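Local coordinates for DinB-like domain-containing protein (Thermus thermophilus, PDB 2YQY) that is of unknown function but adopts a four-helix bundle of the DinB superfamily with an exposed histidine triad, consistent with a metal-binding role, at residues A44-P47 and L48-A51. Residues are numbered along the deposited sequence; the frame is centred on the assembly and turned at random.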
ATOM      1  N   ALA A  44       4.422  19.534   6.823  1.00 20.24           N
ATOM      2  CA  ALA A  44       3.968  18.232   6.316  1.00 20.33           C
ATOM      3  C   ALA A  44       4.971  17.551   5.373  1.00 20.14           C
ATOM      4  O   ALA A  44       5.811  18.186   4.754  1.00 19.81           O
ATOM      5  CB  ALA A  44       2.555  18.347   5.664  1.00 19.93           C
ATOM      6  N   TRP A  45       4.844  16.239   5.251  1.00 19.71           N
ATOM      7  CA  TRP A  45       5.603  15.498   4.257  1.00 19.73           C
ATOM      8  C   TRP A  45       5.115  15.832   2.831  1.00 19.50           C
ATOM      9  O   TRP A  45       4.076  16.486   2.656  1.00 18.15           O
ATOM     10  CB  TRP A  45       5.489  13.999   4.577  1.00 18.95           C
ATOM     11  CG  TRP A  45       4.129  13.392   4.556  1.00 19.44           C
ATOM     12  CD1 TRP A  45       2.910  14.019   4.410  1.00 19.19           C
ATOM     13  CD2 TRP A  45       3.845  12.000   4.709  1.00 19.18           C
ATOM     14  NE1 TRP A  45       1.896  13.087   4.437  1.00 20.52           N
ATOM     15  CE2 TRP A  45       2.442  11.843   4.623  1.00 19.05           C
ATOM     16  CE3 TRP A  45       4.646  10.867   4.915  1.00 20.27           C
ATOM     17  CZ2 TRP A  45       1.812  10.579   4.726  1.00 23.27           C
ATOM     18  CZ3 TRP A  45       4.020   9.596   4.999  1.00 19.76           C
ATOM     19  CH2 TRP A  45       2.620   9.477   4.902  1.00 21.63           C
ATOM     20  N   THR A  46       5.854  15.363   1.817  1.00 20.73           N
ATOM     21  CA  THR A  46       5.521  15.627   0.403  1.00 20.19           C
ATOM     22  C   THR A  46       4.754  14.455  -0.221  1.00 20.11           C
ATOM     23  O   THR A  46       4.708  13.401   0.372  1.00 18.98           O
ATOM     24  CB  THR A  46       6.781  15.823  -0.417  1.00 20.65           C
ATOM     25  OG1 THR A  46       7.438  14.557  -0.501  1.00 19.61           O
ATOM     26  CG2 THR A  46       7.715  16.920   0.227  1.00 21.35           C
ATOM     27  N   PRO A  47       4.107  14.657  -1.406  1.00 19.70           N
ATOM     28  CA  PRO A  47       3.468  13.551  -2.136  1.00 19.04           C
ATOM     29  C   PRO A  47       4.387  12.366  -2.409  1.00 20.17           C
ATOM     30  O   PRO A  47       3.955  11.227  -2.331  1.00 19.60           O
ATOM     31  CB  PRO A  47       3.046  14.194  -3.447  1.00 19.12           C
ATOM     32  CG  PRO A  47       2.783  15.620  -3.082  1.00 18.87           C
ATOM     33  CD  PRO A  47       3.856  15.955  -2.069  1.00 19.81           C
ATOM     34  N   LEU A  48       5.652  12.625  -2.730  1.00 20.53           N
ATOM     35  CA  LEU A  48       6.605  11.530  -2.917  1.00 20.15           C
ATOM     36  C   LEU A  48       6.910  10.709  -1.638  1.00 19.69           C
ATOM     37  O   LEU A  48       7.171   9.521  -1.708  1.00 19.50           O
ATOM     38  CB  LEU A  48       7.902  12.070  -3.541  1.00 19.91           C
ATOM     39  CG  LEU A  48       7.765  12.508  -4.999  1.00 20.02           C
ATOM     40  CD1 LEU A  48       9.006  13.326  -5.428  1.00 20.84           C
ATOM     41  CD2 LEU A  48       7.529  11.298  -5.937  1.00 19.74           C
ATOM     42  N   MET A  49       6.914  11.363  -0.488  1.00 20.01           N
ATOM     43  CA  MET A  49       7.049  10.674   0.806  1.00 20.35           C
ATOM     44  C   MET A  49       5.791   9.871   1.086  1.00 19.71           C
ATOM     45  O   MET A  49       5.873   8.752   1.573  1.00 18.84           O
ATOM     46  CB  MET A  49       7.287  11.683   1.919  1.00 21.01           C
ATOM     47  CG  MET A  49       8.632  12.386   1.834  1.00 21.52           C
ATOM     48  SD  MET A  49       8.925  13.803   2.931  1.00 12.60           S
ATOM     49  CE  MET A  49      10.029  14.642   1.838  1.00 21.10           C
ATOM     50  N   VAL A  50       4.623  10.431   0.750  1.00 16.83           N
ATOM     51  CA  VAL A  50       3.396   9.685   0.932  1.00 17.71           C
ATOM     52  C   VAL A  50       3.500   8.381   0.120  1.00 17.71           C
ATOM     53  O   VAL A  50       3.227   7.312   0.636  1.00 19.47           O
ATOM     54  CB  VAL A  50       2.145  10.494   0.478  1.00 17.86           C
ATOM     55  CG1 VAL A  50       0.903   9.622   0.505  1.00 17.04           C
ATOM     56  CG2 VAL A  50       1.961  11.742   1.358  1.00 18.44           C
ATOM     57  N   ALA A  51       3.878   8.490  -1.152  1.00 17.81           N
ATOM     58  CA  ALA A  51       3.969   7.321  -2.050  1.00 18.31           C
ATOM     59  C   ALA A  51       4.976   6.272  -1.541  1.00 17.92           C
ATOM     60  O   ALA A  51       4.704   5.086  -1.575  1.00 17.31           O
ATOM     61  CB  ALA A  51       4.321   7.770  -3.474  1.00 17.59           C
TER
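A capping box formed by Thr46 and Met49 starts helix 47-71, one of the long helices of the DinB-like bundle, and illustrates how a helix N-terminus is closed by the residue just before it. With OG1 of Thr46 lodged between its own backbone N and carbonyl carbon (chi1 70°), the oxygen faces the first turn and accepts from Met49 N at 3.2 Å. Val50 N then donates to Thr46 O at 3.0 Å, and Ala51 N to Pro47 O. Met49 returns an extended side chain along the cap: SD receives a weak bond from Thr46 N (3.6 Å) and lies 3.8 Å from Trp45 CB, while CE rests on Thr46 CG2. Trp45 folds back over the turn and takes Val50 CG2 on one indole face, a CH-pi contact 3.5 Å from the five-membered ring centroid. Val50 also touches His159 and Leu163 of helix 153-165, and the Trp45 ring meets that of His53. A serine in place of Trp45 would probably leave Val50 CG2 without the indole face it packs against, opening a gap beside the first turn. The Thr46 hydroxyl thus satisfies the Met49 amide, which has no preceding turn to bond to, while the apolar contacts of Trp45 probably help hold the loop against the helix.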